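Local coordinates for protein N-acetylcysteine deacetylase (PDB 1YSJ) that probably catalyses the deacetylation of N-acetylcysteine to cysteine and acetate, as a dinuclear-metal hydrolase of the M20 peptidase family, at residues P313-V318 against F351-E356. The protein carries 1 engineered substitution. Sequence-based numbering, arbitrary orientation.
Sequences PYLPSV and FALYQE
Ala352 sets its methyl group against the chain running from Pro316 to Val318: CB lies 3.3 Å from Pro316 O and 3.5 Å from Ser317 O, and is met by Val318 CG2 at 3.7 Å. With CG1 anti to the backbone N (chi1 172°), Val318 keeps CG2 for this methyl and turns CG1 to the end of the Gln355 side chain, which passes at a slant. Besides Ala352 CB, Leu353 and Glu356 touch the Pro316 ring, each crossing it at about a right angle. Leu353 CD2 reaches Pro316 CD at 3.9 Å. Glu356 brings CG and its carboxylate against Pro316 CG and CB, and Glu356 CD lies 3.7 Å from Pro316 CG. No direct hydrogen bond joins the segments; instead one water donates to both Ser317 O and Ala352 O, 2.7 Å from each. An alanine in place of Val318 would probably leave a gap between Ala352 and Gln355 and set the Gln355 side chain freer to turn.

Outside this shell, Leu315 pairs with Val203, and Val318 with Leu199 and Met200, by backbone hydrogen bonds; Tyr314 and Leu315 together stand opposite the single residue Val203, a classic beta bulge. Tyr314 meets Trp264 of the second subunit edge-to-face.

Here the irregular end of strand 306-320, from the four-stranded sheet of the M20 dimerisation (lid) domain, meets the short, weakly bonded helix 351-355 of the catalytic domain; the Leu315 side chain is about 10 Å from a bound nickel ion. The contact thus rests on van der Waals packing, and the water gives a donor to one backbone carbonyl from each segment.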
loop_
_atom_site.group_PDB
_atom_site.type_symbol
_atom_site.label_atom_id
_atom_site.label_comp_id
_atom_site.label_asym_id
_atom_site.label_seq_id
_atom_site.Cartn_x
_atom_site.Cartn_y
_atom_site.Cartn_z
ATOM N N PRO A 313 12.019 16.682 8.876
ATOM C CA PRO A 313 13.328 17.121 8.395
ATOM C C PRO A 313 14.421 16.077 8.627
ATOM O O PRO A 313 14.507 15.482 9.708
ATOM C CB PRO A 313 13.603 18.387 9.214
ATOM C CG PRO A 313 12.256 18.861 9.641
ATOM C CD PRO A 313 11.480 17.605 9.892
ATOM N N TYR A 314 15.234 15.863 7.596
ATOM C CA TYR A 314 16.287 14.860 7.613
ATOM C C TYR A 314 17.644 15.550 7.442
ATOM O O TYR A 314 18.486 15.499 8.343
ATOM C CB TYR A 314 16.013 13.824 6.511
ATOM C CG TYR A 314 16.937 12.623 6.452
ATOM C CD1 TYR A 314 16.892 11.627 7.426
ATOM C CD2 TYR A 314 17.827 12.464 5.389
ATOM C CE1 TYR A 314 17.734 10.513 7.356
ATOM C CE2 TYR A 314 18.672 11.362 5.308
ATOM C CZ TYR A 314 18.616 10.389 6.288
ATOM O OH TYR A 314 19.452 9.300 6.200
ATOM N N LEU A 315 17.839 16.221 6.305
ATOM C CA LEU A 315 19.091 16.929 6.022
ATOM C C LEU A 315 18.896 18.280 5.328
ATOM O O LEU A 315 18.145 18.372 4.354
ATOM C CB LEU A 315 20.022 16.063 5.169
ATOM C CG LEU A 315 20.717 14.844 5.784
ATOM C CD1 LEU A 315 21.521 14.118 4.719
ATOM C CD2 LEU A 315 21.610 15.228 6.961
ATOM N N PRO A 316 19.573 19.336 5.833
ATOM C CA PRO A 316 19.722 20.565 5.052
ATOM C C PRO A 316 20.636 20.335 3.844
ATOM O O PRO A 316 21.290 19.294 3.743
ATOM C CB PRO A 316 20.391 21.530 6.039
ATOM C CG PRO A 316 21.089 20.648 7.015
ATOM C CD PRO A 316 20.212 19.449 7.160
ATOM N N SER A 317 20.676 21.304 2.942
ATOM C CA SER A 317 21.552 21.244 1.781
ATOM C C SER A 317 23.014 21.546 2.140
ATOM O O SER A 317 23.285 22.376 3.012
ATOM C CB SER A 317 21.064 22.241 0.737
ATOM O OG SER A 317 21.820 22.131 -0.447
ATOM N N VAL A 318 23.947 20.867 1.468
ATOM C CA VAL A 318 25.373 21.194 1.581
ATOM C C VAL A 318 25.610 22.541 0.894
ATOM O O VAL A 318 25.526 22.648 -0.335
ATOM C CB VAL A 318 26.302 20.085 1.001
ATOM C CG1 VAL A 318 27.766 20.551 0.969
ATOM C CG2 VAL A 318 26.180 18.798 1.806
ATOM N N PHE A 351 27.378 16.247 6.420
ATOM C CA PHE A 351 28.322 17.358 6.508
ATOM C C PHE A 351 27.578 18.700 6.512
ATOM O O PHE A 351 28.053 19.676 7.098
ATOM C CB PHE A 351 29.329 17.300 5.348
ATOM C CG PHE A 351 30.393 18.364 5.405
ATOM C CD1 PHE A 351 31.544 18.173 6.156
ATOM C CD2 PHE A 351 30.243 19.559 4.699
ATOM C CE1 PHE A 351 32.535 19.158 6.212
ATOM C CE2 PHE A 351 31.231 20.554 4.752
ATOM C CZ PHE A 351 32.375 20.348 5.511
ATOM N N ALA A 352 26.410 18.729 5.866
ATOM C CA ALA A 352 25.549 19.921 5.802
ATOM C C ALA A 352 25.120 20.421 7.180
ATOM O O ALA A 352 24.944 21.622 7.384
ATOM C CB ALA A 352 24.330 19.641 4.948
ATOM N N LEU A 353 24.953 19.488 8.116
ATOM C CA LEU A 353 24.620 19.814 9.500
ATOM C C LEU A 353 25.695 20.681 10.165
ATOM O O LEU A 353 25.372 21.588 10.935
ATOM C CB LEU A 353 24.382 18.539 10.315
ATOM C CG LEU A 353 23.044 17.812 10.160
ATOM C CD1 LEU A 353 23.061 16.544 10.989
ATOM C CD2 LEU A 353 21.855 18.691 10.559
ATOM N N TYR A 354 26.963 20.409 9.858
ATOM C CA TYR A 354 28.063 21.246 10.335
ATOM C C TYR A 354 27.945 22.675 9.816
ATOM O O TYR A 354 28.137 23.628 10.565
ATOM C CB TYR A 354 29.421 20.677 9.914
ATOM C CG TYR A 354 29.745 19.299 10.443
ATOM C CD1 TYR A 354 30.115 18.278 9.573
ATOM C CD2 TYR A 354 29.708 19.020 11.811
ATOM C CE1 TYR A 354 30.428 17.017 10.041
ATOM C CE2 TYR A 354 30.022 17.755 12.295
ATOM C CZ TYR A 354 30.382 16.761 11.403
ATOM O OH TYR A 354 30.692 15.503 11.859
ATOM N N GLN A 355 27.619 22.803 8.530
ATOM C CA GLN A 355 27.516 24.097 7.845
ATOM C C GLN A 355 26.328 24.952 8.284
ATOM O O GLN A 355 26.282 26.145 7.986
ATOM C CB GLN A 355 27.472 23.891 6.329
ATOM C CG GLN A 355 28.778 23.419 5.716
ATOM C CD GLN A 355 28.597 22.906 4.302
ATOM O OE1 GLN A 355 29.448 23.121 3.436
ATOM N NE2 GLN A 355 27.482 22.228 4.058
ATOM N N GLU A 356 25.369 24.345 8.977
ATOM C CA GLU A 356 24.277 25.092 9.597
ATOM C C GLU A 356 24.790 25.924 10.765
ATOM O O GLU A 356 24.173 26.915 11.147
ATOM C CB GLU A 356 23.184 24.148 10.105
ATOM C CG GLU A 356 22.199 23.673 9.054
ATOM C CD GLU A 356 20.905 23.154 9.666
ATOM O OE1 GLU A 356 19.820 23.585 9.217
ATOM O OE2 GLU A 356 20.965 22.324 10.600
HETATM O O HOH W 1 24.154 23.280 5.412
#